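Local coordinates for ATP-dependent DNA helicase PIF1 (PDB 7OTJ), which couples ATP hydrolysis to 5'-3' unwinding of DNA, probably including G-quadruplexes, and is thought to maintain nuclear and mitochondrial genome stability, at residues S20-G25 with G143-L148; T24-T29 with K187-Q192; Q196-M201 with V484-L489. All blocks are in the same frame, centred on the assembly; numbering follows the deposited sequence.

Contact 1 of 3, residues S20-G25 with G143-L148. With ALF (tetrafluoroaluminate ion), chain F.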
loop_
_atom_site.group_PDB
_atom_site.type_symbol
_atom_site.label_atom_id
_atom_site.label_comp_id
_atom_site.label_asym_id
_atom_site.label_seq_id
_atom_site.Cartn_x
_atom_site.Cartn_y
_atom_site.Cartn_z
ATOM N N SER A 20 8.609 17.725 -14.312
ATOM C CA SER A 20 8.726 16.934 -13.098
ATOM C C SER A 20 8.121 17.719 -11.944
ATOM O O SER A 20 8.488 18.875 -11.708
ATOM C CB SER A 20 10.187 16.591 -12.816
ATOM O OG SER A 20 10.645 15.579 -13.696
ATOM N N LEU A 21 7.172 17.107 -11.243
ATOM C CA LEU A 21 6.438 17.863 -10.245
ATOM C C LEU A 21 5.959 16.958 -9.123
ATOM O O LEU A 21 5.925 15.728 -9.243
ATOM C CB LEU A 21 5.252 18.601 -10.881
ATOM C CG LEU A 21 4.166 17.835 -11.640
ATOM C CD1 LEU A 21 3.165 17.156 -10.687
ATOM C CD2 LEU A 21 3.446 18.797 -12.571
ATOM N N PHE A 22 5.571 17.607 -8.032
ATOM C CA PHE A 22 4.918 16.987 -6.891
ATOM C C PHE A 22 3.574 17.668 -6.703
ATOM O O PHE A 22 3.504 18.900 -6.656
ATOM C CB PHE A 22 5.794 17.124 -5.644
ATOM C CG PHE A 22 5.060 16.946 -4.338
ATOM C CD1 PHE A 22 4.465 15.739 -4.006
ATOM C CD2 PHE A 22 5.015 17.981 -3.418
ATOM C CE1 PHE A 22 3.818 15.581 -2.795
ATOM C CE2 PHE A 22 4.375 17.829 -2.210
ATOM C CZ PHE A 22 3.778 16.629 -1.893
ATOM N N TYR A 23 2.503 16.890 -6.640
ATOM C CA TYR A 23 1.202 17.469 -6.363
ATOM C C TYR A 23 0.628 16.841 -5.100
ATOM O O TYR A 23 0.781 15.637 -4.859
ATOM C CB TYR A 23 0.249 17.353 -7.558
ATOM C CG TYR A 23 -0.284 15.985 -7.895
ATOM C CD1 TYR A 23 -1.520 15.566 -7.416
ATOM C CD2 TYR A 23 0.414 15.134 -8.742
ATOM C CE1 TYR A 23 -2.031 14.326 -7.748
ATOM C CE2 TYR A 23 -0.091 13.887 -9.077
ATOM C CZ TYR A 23 -1.315 13.491 -8.578
ATOM O OH TYR A 23 -1.828 12.255 -8.906
ATOM N N THR A 24 0.040 17.692 -4.262
ATOM C CA THR A 24 -0.358 17.293 -2.921
ATOM C C THR A 24 -1.778 17.742 -2.589
ATOM O O THR A 24 -2.483 18.304 -3.438
ATOM C CB THR A 24 0.641 17.861 -1.909
ATOM O OG1 THR A 24 0.510 17.173 -0.659
ATOM C CG2 THR A 24 0.429 19.355 -1.713
ATOM N N GLY A 25 -2.193 17.507 -1.357
ATOM C CA GLY A 25 -3.531 17.829 -0.900
ATOM C C GLY A 25 -3.925 16.905 0.226
ATOM O O GLY A 25 -3.346 15.838 0.421
ATOM N N GLY A 143 1.295 12.731 -2.978
ATOM C CA GLY A 143 1.022 12.316 -1.614
ATOM C C GLY A 143 0.781 13.514 -0.711
ATOM O O GLY A 143 0.460 14.608 -1.173
ATOM N N ASP A 144 0.955 13.272 0.588
ATOM C CA ASP A 144 0.590 14.238 1.619
ATOM C C ASP A 144 1.552 14.037 2.779
ATOM O O ASP A 144 1.516 12.989 3.430
ATOM C CB ASP A 144 -0.865 14.043 2.052
ATOM C CG ASP A 144 -1.307 15.038 3.122
ATOM O OD1 ASP A 144 -0.587 16.034 3.365
ATOM O OD2 ASP A 144 -2.385 14.820 3.729
ATOM N N PHE A 145 2.434 15.010 3.016
ATOM C CA PHE A 145 3.430 14.833 4.067
ATOM C C PHE A 145 2.856 14.983 5.477
ATOM O O PHE A 145 3.565 14.679 6.443
ATOM C CB PHE A 145 4.605 15.796 3.859
ATOM C CG PHE A 145 5.493 15.427 2.693
ATOM C CD1 PHE A 145 6.353 14.340 2.770
ATOM C CD2 PHE A 145 5.472 16.169 1.521
ATOM C CE1 PHE A 145 7.169 13.998 1.701
ATOM C CE2 PHE A 145 6.286 15.832 0.451
ATOM C CZ PHE A 145 7.134 14.747 0.538
ATOM N N TYR A 146 1.601 15.427 5.627
ATOM C CA TYR A 146 0.941 15.358 6.931
ATOM C C TYR A 146 0.511 13.940 7.278
ATOM O O TYR A 146 0.057 13.699 8.402
ATOM C CB TYR A 146 -0.279 16.290 6.983
ATOM C CG TYR A 146 0.061 17.732 7.290
ATOM C CD1 TYR A 146 0.857 18.057 8.377
ATOM C CD2 TYR A 146 -0.399 18.766 6.483
ATOM C CE1 TYR A 146 1.179 19.371 8.663
ATOM C CE2 TYR A 146 -0.079 20.084 6.758
ATOM C CZ TYR A 146 0.713 20.380 7.850
ATOM O OH TYR A 146 1.043 21.685 8.138
ATOM N N GLN A 147 0.644 13.011 6.341
ATOM C CA GLN A 147 0.355 11.602 6.542
ATOM C C GLN A 147 1.640 10.909 7.003
ATOM O O GLN A 147 2.594 11.564 7.430
ATOM C CB GLN A 147 -0.285 11.026 5.279
ATOM C CG GLN A 147 -1.620 11.727 4.941
ATOM C CD GLN A 147 -2.474 10.984 3.926
ATOM O OE1 GLN A 147 -2.345 9.775 3.753
ATOM N NE2 GLN A 147 -3.359 11.711 3.256
ATOM N N LEU A 148 1.642 9.583 7.033
ATOM C CA LEU A 148 2.690 8.858 7.744
ATOM C C LEU A 148 4.079 9.186 7.195
ATOM O O LEU A 148 4.264 9.227 5.972
ATOM C CB LEU A 148 2.415 7.357 7.679
ATOM C CG LEU A 148 1.291 6.973 8.652
ATOM C CD1 LEU A 148 0.689 5.605 8.361
ATOM C CD2 LEU A 148 1.812 7.037 10.082
HETATM AL AL ALF F . -5.198 9.446 0.574
HETATM F F1 ALF F . -4.003 8.833 -0.595
HETATM F F2 ALF F . -6.409 10.050 1.741
HETATM F F3 ALF F . -4.378 11.030 0.509
HETATM F F4 ALF F . -6.077 7.891 0.587
HETATM O O HOH W 1 -3.492 8.637 2.092
#
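Thr-24 OG1 donates to Gly-143 O at 2.6 Å, in the carbonyl plane and on a lone pair, and the same hydroxyl is hydrogen-bonded to Tyr-509 OH of helix 503-511. This joins two motifs of the first RecA-like core: strand 21-25, which runs into the Walker A loop, and the Gly-Asp-Phe-Tyr-Gln stretch 143-147, which matches motif III of superfamily 1 helicases. The threonine hydroxyl reaches across because it sits anti to the backbone N (chi1 -163°). By contrast, the backbone link from Gly-143 N to Tyr-23 O is weak, at 3.5 Å.

On the side facing helix 503-511, Phe-22 turns its CE1 edge to Gly-143 N and brings CZ to 3.5 Å from CE2 of Phe-145. The two rings are inclined at 55°, with centroids 5.4 Å apart, and Phe-508 also packs on Phe-22.

Asp-144 lays its CB against Gly-25 O, while its carboxylate organises the turn that follows. OD1 takes the N-H of Tyr-146 from above the carboxylate plane, making an Asx turn. OD2 is salt-bridged to Arg-206 and uses its anti lone pair for Gln-147 NE2, at 3.3 Å. Held this way by a second-shell carboxylate, the Gln-147 amide turns its NE2 to the tetrafluoroaluminate, donating to F3 at 3.0 Å.

Contact 2 of 3, residues T24-T29 with K187-Q192. With ADP (adenosine-5'-diphosphate), chain E; ALF (tetrafluoroaluminate ion), chain F.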
loop_
_atom_site.group_PDB
_atom_site.type_symbol
_atom_site.label_atom_id
_atom_site.label_comp_id
_atom_site.label_asym_id
_atom_site.label_seq_id
_atom_site.Cartn_x
_atom_site.Cartn_y
_atom_site.Cartn_z
ATOM N N THR A 24 0.040 17.692 -4.262
ATOM C CA THR A 24 -0.358 17.293 -2.921
ATOM C C THR A 24 -1.778 17.742 -2.589
ATOM O O THR A 24 -2.483 18.304 -3.438
ATOM C CB THR A 24 0.641 17.861 -1.909
ATOM O OG1 THR A 24 0.510 17.173 -0.659
ATOM C CG2 THR A 24 0.429 19.355 -1.713
ATOM N N GLY A 25 -2.193 17.507 -1.357
ATOM C CA GLY A 25 -3.531 17.829 -0.900
ATOM C C GLY A 25 -3.925 16.905 0.226
ATOM O O GLY A 25 -3.346 15.838 0.421
ATOM N N SER A 26 -4.965 17.308 0.959
ATOM C CA SER A 26 -5.389 16.562 2.138
ATOM C C SER A 26 -5.871 15.166 1.742
ATOM O O SER A 26 -6.009 14.834 0.566
ATOM C CB SER A 26 -6.522 17.289 2.874
ATOM O OG SER A 26 -6.126 18.541 3.413
ATOM N N ALA A 27 -6.112 14.340 2.757
ATOM C CA ALA A 27 -6.622 12.995 2.527
ATOM C C ALA A 27 -7.931 13.034 1.749
ATOM O O ALA A 27 -8.835 13.813 2.067
ATOM C CB ALA A 27 -6.827 12.284 3.862
ATOM N N GLY A 28 -8.034 12.194 0.721
ATOM C CA GLY A 28 -9.277 12.083 -0.020
ATOM C C GLY A 28 -9.533 13.180 -1.029
ATOM O O GLY A 28 -10.679 13.363 -1.457
ATOM N N THR A 29 -8.505 13.933 -1.410
ATOM C CA THR A 29 -8.651 15.006 -2.383
ATOM C C THR A 29 -8.643 14.510 -3.831
ATOM O O THR A 29 -8.616 15.336 -4.749
ATOM C CB THR A 29 -7.543 16.040 -2.172
ATOM O OG1 THR A 29 -6.301 15.363 -1.945
ATOM C CG2 THR A 29 -7.865 16.915 -0.972
ATOM N N LYS A 187 -7.411 21.022 -3.442
ATOM C CA LYS A 187 -8.059 21.576 -2.259
ATOM C C LYS A 187 -9.425 20.988 -1.940
ATOM O O LYS A 187 -9.854 21.088 -0.786
ATOM C CB LYS A 187 -8.205 23.101 -2.387
ATOM C CG LYS A 187 -6.915 23.878 -2.138
ATOM C CD LYS A 187 -6.717 24.967 -3.187
ATOM C CE LYS A 187 -7.897 25.929 -3.232
ATOM N NZ LYS A 187 -7.694 27.022 -4.228
ATOM N N GLU A 188 -10.114 20.373 -2.899
ATOM C CA GLU A 188 -11.473 19.887 -2.683
ATOM C C GLU A 188 -11.446 18.441 -2.192
ATOM O O GLU A 188 -10.969 17.546 -2.899
ATOM C CB GLU A 188 -12.285 20.001 -3.972
ATOM C CG GLU A 188 -13.695 19.449 -3.877
ATOM C CD GLU A 188 -14.418 19.469 -5.212
ATOM O OE1 GLU A 188 -15.660 19.336 -5.216
ATOM O OE2 GLU A 188 -13.745 19.615 -6.257
ATOM N N ILE A 189 -12.008 18.209 -1.008
ATOM C CA ILE A 189 -12.024 16.885 -0.394
ATOM C C ILE A 189 -13.275 16.149 -0.865
ATOM O O ILE A 189 -14.391 16.654 -0.718
ATOM C CB ILE A 189 -11.974 16.991 1.138
ATOM C CG1 ILE A 189 -10.579 17.426 1.582
ATOM C CG2 ILE A 189 -12.365 15.674 1.808
ATOM C CD1 ILE A 189 -10.450 17.638 3.061
ATOM N N PHE A 190 -13.081 14.977 -1.474
ATOM C CA PHE A 190 -14.164 14.161 -2.010
ATOM C C PHE A 190 -14.604 13.043 -1.075
ATOM O O PHE A 190 -15.796 12.720 -1.029
ATOM C CB PHE A 190 -13.753 13.546 -3.355
ATOM C CG PHE A 190 -13.588 14.551 -4.466
ATOM C CD1 PHE A 190 -14.694 15.128 -5.070
ATOM C CD2 PHE A 190 -12.326 14.906 -4.915
ATOM C CE1 PHE A 190 -14.545 16.053 -6.090
ATOM C CE2 PHE A 190 -12.170 15.826 -5.939
ATOM C CZ PHE A 190 -13.280 16.399 -6.525
ATOM N N ARG A 191 -13.666 12.413 -0.355
ATOM C CA ARG A 191 -14.000 11.213 0.412
ATOM C C ARG A 191 -15.084 11.478 1.459
ATOM O O ARG A 191 -15.983 10.651 1.653
ATOM C CB ARG A 191 -12.743 10.639 1.070
ATOM C CG ARG A 191 -13.010 9.369 1.858
ATOM C CD ARG A 191 -11.740 8.757 2.421
ATOM N NE ARG A 191 -10.803 8.330 1.384
ATOM C CZ ARG A 191 -9.525 8.682 1.338
ATOM N NH1 ARG A 191 -8.992 9.475 2.253
ATOM N NH2 ARG A 191 -8.758 8.216 0.359
ATOM N N GLN A 192 -15.015 12.612 2.154
ATOM C CA GLN A 192 -16.004 12.950 3.172
ATOM C C GLN A 192 -16.880 14.132 2.753
ATOM O O GLN A 192 -17.444 14.823 3.606
ATOM C CB GLN A 192 -15.318 13.243 4.510
ATOM C CG GLN A 192 -14.395 12.135 5.030
ATOM C CD GLN A 192 -12.983 12.203 4.457
ATOM O OE1 GLN A 192 -12.657 13.106 3.689
ATOM N NE2 GLN A 192 -12.143 11.246 4.831
HETATM P PB ADP E . -6.427 10.665 -2.230
HETATM O O1B ADP E . -6.030 12.127 -2.314
HETATM O O2B ADP E . -5.558 9.714 -3.023
HETATM O O3B ADP E . -6.753 10.197 -0.835
HETATM P PA ADP E . -8.469 9.254 -3.633
HETATM O O1A ADP E . -8.019 9.245 -5.072
HETATM O O2A ADP E . -8.258 8.040 -2.766
HETATM O O3A ADP E . -7.867 10.589 -2.951
HETATM O "O5'" ADP E . -10.033 9.612 -3.575
HETATM C "C5'" ADP E . -10.808 9.241 -2.441
HETATM C "C4'" ADP E . -12.260 9.139 -2.863
HETATM O "O4'" ADP E . -12.648 10.336 -3.536
HETATM C "C3'" ADP E . -12.446 7.991 -3.838
HETATM O "O3'" ADP E . -13.451 7.115 -3.329
HETATM C "C2'" ADP E . -12.928 8.617 -5.130
HETATM O "O2'" ADP E . -14.007 7.861 -5.688
HETATM C "C1'" ADP E . -13.375 10.011 -4.721
HETATM N N9 ADP E . -13.042 10.994 -5.773
HETATM C C8 ADP E . -11.800 11.326 -6.166
HETATM N N7 ADP E . -11.839 12.262 -7.147
HETATM C C5 ADP E . -13.130 12.536 -7.396
HETATM C C6 ADP E . -13.879 13.431 -8.310
HETATM N N6 ADP E . -13.230 14.237 -9.185
HETATM N N1 ADP E . -15.231 13.408 -8.245
HETATM C C2 ADP E . -15.884 12.609 -7.380
HETATM N N3 ADP E . -15.270 11.778 -6.523
HETATM C C4 ADP E . -13.921 11.695 -6.485
HETATM AL AL ALF F . -5.198 9.446 0.574
HETATM F F1 ALF F . -4.003 8.833 -0.595
HETATM F F2 ALF F . -6.409 10.050 1.741
HETATM F F3 ALF F . -4.378 11.030 0.509
HETATM F F4 ALF F . -6.077 7.891 0.587
HETATM O O HOH W 2 -9.215 17.686 -5.004
HETATM O O HOH W 1 -3.492 8.637 2.092
#
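A single carbonyl, Gly-28 O, accepts the N-H groups of two consecutive residues across the contact. Phe-190 N makes the stronger bond, at 2.9 Å with the donor tilted from the carbonyl plane, and Arg-191 N a weak one. The two side chains thus fixed at their bases then part. Phe-190 spreads its ring under the adenine, whose C6 lies 3.4 Å above the ring plane over its centre, and Glu-188 CG lies over the opposite face, toward its rim. Arg-191 goes to the other end of the nucleotide.

The arginine leaves the backbone with CG anti to N (chi1 -179°) and bends at its third torsion, which lays a face of the guanidinium over Gly-28 CA. Its edge points to the tetrafluoroaluminate: NH1 donates to F2 at 2.7 Å with an almost straight N-H (167°), and NH2 reaches F4, also at 2.7 Å. NE is held by Thr-459 OG1. Gly-28 N, close by, gives its own hydrogen to ADP O3B at 2.8 Å, and aluminium sits between that oxygen and water 1. Having no side chain, Gly-28 lets Arg-191 CB and the guanidinium come right down onto the loop.

Beside this polar centre Ile-189 makes the apolar part: CD1 against Ser-26 CB, CG1 against Thr-29 CG2. Thr-29 OG1 donates to Ser-26 O at 2.6 Å, reinforcing the type II turn from Ser-26 to Thr-29, whose own backbone bond is weak, and water 2 bridges Thr-29 O and Glu-188 O.

Here the Walker A phosphate-binding loop meets the Phe-Arg-Gln stretch that matches helicase motif IV, forming part of the ATPase site of a superfamily 1 helicase trapped as a mimic of phosphoryl transfer.

Contact 3 of 3, residues Q196-M201 with V484-L489. Unlike the reference sequence in segment 196-201: Asp-200 (reference Asn). With PO4 (phosphate ion), chain Q.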
loop_
_atom_site.group_PDB
_atom_site.type_symbol
_atom_site.label_atom_id
_atom_site.label_comp_id
_atom_site.label_asym_id
_atom_site.label_seq_id
_atom_site.Cartn_x
_atom_site.Cartn_y
_atom_site.Cartn_z
ATOM N N GLN A 196 -19.528 18.397 6.078
ATOM C CA GLN A 196 -18.537 19.464 6.149
ATOM C C GLN A 196 -17.881 19.520 7.522
ATOM O O GLN A 196 -16.672 19.764 7.623
ATOM C CB GLN A 196 -19.175 20.807 5.802
ATOM C CG GLN A 196 -18.197 21.971 5.870
ATOM C CD GLN A 196 -16.985 21.788 4.963
ATOM O OE1 GLN A 196 -17.105 21.316 3.833
ATOM N NE2 GLN A 196 -15.810 22.161 5.460
ATOM N N ARG A 197 -18.654 19.267 8.584
ATOM C CA ARG A 197 -18.088 19.239 9.927
ATOM C C ARG A 197 -17.020 18.164 10.044
ATOM O O ARG A 197 -15.955 18.397 10.625
ATOM C CB ARG A 197 -19.200 19.005 10.954
ATOM C CG ARG A 197 -18.708 18.755 12.370
ATOM C CD ARG A 197 -17.978 19.965 12.901
ATOM N NE ARG A 197 -17.354 19.731 14.198
ATOM C CZ ARG A 197 -16.414 20.509 14.721
ATOM N NH1 ARG A 197 -15.931 21.549 14.060
ATOM N NH2 ARG A 197 -15.949 20.238 15.938
ATOM N N PHE A 198 -17.289 16.980 9.489
ATOM C CA PHE A 198 -16.290 15.919 9.475
ATOM C C PHE A 198 -15.010 16.386 8.790
ATOM O O PHE A 198 -13.904 16.127 9.281
ATOM C CB PHE A 198 -16.858 14.677 8.782
ATOM C CG PHE A 198 -16.044 13.430 8.988
ATOM C CD1 PHE A 198 -15.152 13.328 10.043
ATOM C CD2 PHE A 198 -16.164 12.358 8.118
ATOM C CE1 PHE A 198 -14.401 12.180 10.231
ATOM C CE2 PHE A 198 -15.412 11.207 8.299
ATOM C CZ PHE A 198 -14.531 11.119 9.356
ATOM N N ILE A 199 -15.143 17.094 7.664
ATOM C CA ILE A 199 -13.977 17.613 6.954
ATOM C C ILE A 199 -13.220 18.612 7.825
ATOM O O ILE A 199 -11.982 18.587 7.888
ATOM C CB ILE A 199 -14.404 18.223 5.604
ATOM C CG1 ILE A 199 -14.982 17.144 4.692
ATOM C CG2 ILE A 199 -13.229 18.905 4.910
ATOM C CD1 ILE A 199 -15.503 17.682 3.381
ATOM N N ASP A 200 -13.945 19.496 8.518
ATOM C CA ASP A 200 -13.282 20.437 9.418
ATOM C C ASP A 200 -12.515 19.706 10.516
ATOM O O ASP A 200 -11.383 20.080 10.845
ATOM C CB ASP A 200 -14.301 21.387 10.054
ATOM C CG ASP A 200 -15.059 22.221 9.032
ATOM O OD1 ASP A 200 -14.522 22.461 7.927
ATOM O OD2 ASP A 200 -16.194 22.652 9.340
ATOM N N MET A 201 -13.108 18.646 11.072
ATOM C CA MET A 201 -12.464 17.894 12.146
ATOM C C MET A 201 -11.189 17.223 11.653
ATOM O O MET A 201 -10.148 17.272 12.317
ATOM C CB MET A 201 -13.430 16.850 12.711
ATOM C CG MET A 201 -14.610 17.417 13.482
ATOM S SD MET A 201 -15.964 16.220 13.595
ATOM C CE MET A 201 -15.131 14.811 14.330
ATOM N N VAL A 484 -15.375 7.268 4.995
ATOM C CA VAL A 484 -16.247 8.070 4.144
ATOM C C VAL A 484 -17.093 9.019 4.988
ATOM O O VAL A 484 -17.228 10.206 4.668
ATOM C CB VAL A 484 -17.118 7.145 3.273
ATOM C CG1 VAL A 484 -18.216 7.930 2.558
ATOM C CG2 VAL A 484 -16.246 6.401 2.274
ATOM N N SER A 485 -17.668 8.524 6.080
ATOM C CA SER A 485 -18.575 9.328 6.886
ATOM C C SER A 485 -18.422 8.973 8.355
ATOM O O SER A 485 -17.938 7.897 8.712
ATOM C CB SER A 485 -20.029 9.128 6.467
ATOM O OG SER A 485 -20.437 7.811 6.776
ATOM N N ARG A 486 -18.858 9.896 9.213
ATOM C CA ARG A 486 -18.847 9.606 10.641
ATOM C C ARG A 486 -19.829 8.499 10.996
ATOM O O ARG A 486 -19.573 7.726 11.926
ATOM C CB ARG A 486 -19.168 10.863 11.443
ATOM C CG ARG A 486 -18.018 11.849 11.516
ATOM C CD ARG A 486 -18.394 13.048 12.355
ATOM N NE ARG A 486 -19.337 13.912 11.660
ATOM C CZ ARG A 486 -19.875 15.006 12.179
ATOM N NH1 ARG A 486 -19.676 15.341 13.445
ATOM N NH2 ARG A 486 -20.622 15.789 11.408
ATOM N N ALA A 487 -20.936 8.383 10.259
ATOM C CA ALA A 487 -21.905 7.331 10.561
ATOM C C ALA A 487 -21.324 5.942 10.336
ATOM O O ALA A 487 -21.810 4.971 10.924
ATOM C CB ALA A 487 -23.173 7.508 9.731
ATOM N N GLY A 488 -20.311 5.815 9.478
ATOM C CA GLY A 488 -19.684 4.517 9.326
ATOM C C GLY A 488 -18.316 4.445 9.967
ATOM O O GLY A 488 -17.494 3.609 9.590
ATOM N N LEU A 489 -18.081 5.272 10.983
ATOM C CA LEU A 489 -16.797 5.313 11.673
ATOM C C LEU A 489 -17.010 5.205 13.174
ATOM O O LEU A 489 -17.805 5.954 13.747
ATOM C CB LEU A 489 -16.043 6.609 11.354
ATOM C CG LEU A 489 -14.880 6.970 12.281
ATOM C CD1 LEU A 489 -13.724 6.003 12.101
ATOM C CD2 LEU A 489 -14.437 8.396 12.033
HETATM P P PO4 Q . -23.823 16.802 13.071
HETATM O O1 PO4 Q . -22.665 17.468 12.360
HETATM O O2 PO4 Q . -23.534 15.337 13.305
HETATM O O3 PO4 Q . -25.089 16.965 12.259
HETATM O O4 PO4 Q . -24.020 17.459 14.412
#
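The first turns of helix 196-204 run past the loop that links helix 475-481 to strand 489-492, and the backbones come nearest at Phe-198 and Arg-486, whose CA atoms are 6.9 Å apart. No hydrogen bond crosses between the two segments. The loop is held by its own turns, with Gly-488 N bonded to Ser-485 O and Leu-489 N to Arg-486 O, before it enters the edge strand of the four-stranded parallel sheet of the second RecA-like domain. The contact therefore packs the helix following the motif IV region against a loop within the predicted DNA-binding stretch, just after motif VI.

Phe-198 and Arg-486 carry most of it between them. With CG anti to the backbone N (chi1 -167°), the Phe-198 ring projects into the loop, and the aliphatic part of Arg-486 lies across one face. Arg-486 CG makes a CH-pi contact there, 3.6 Å from the ring centroid and 16° off the normal. Farther out, CE2 comes to 3.7 Å from Ser-485 C, and CZ touches Leu-489 CD2 at 3.8 Å.

Beyond CG, the arginine slides along Phe-198 in the opposite sense, and its guanidinium settles over Phe-198 N at the helix start, inclined only 20° to the ring. Asp-195 is salt-bridged to its NE, which should help fix that orientation. Met-201 crosses the arginine at about a right angle, SD 3.8 Å from NH1. Arg-197 has its CB beside NH2, while its own charged end turns to Asp-217. A phosphate, probably from the crystallisation liquor, puts O2 over the guanidinium face opposite Phe-198 N, while Arg-486 NH2 donates to its O1 at 2.8 Å.

How the contacts relate
Contacts 1 and 2 both start from strand 21-25 and share Thr-24 and Gly-25. One lies toward the motif III loop and the other toward the stretch after strand 182-186, and both end on the tetrafluoroaluminate. Both are buried and bring polar groups to the nucleotide site. Contact 3 is only partly buried and lacks hydrogen bonds between its segments, resting on aromatic and aliphatic packing. Its centre is 13 Å from that of contact 2, which it meets directly: Gln-192 CG lies 3.5 Å from Phe-198 CE2, and Ile-189 packs on Ile-199. Contacts 1 and 3 do not touch, their centres about 22 Å apart; contact 2, touching both, lies between.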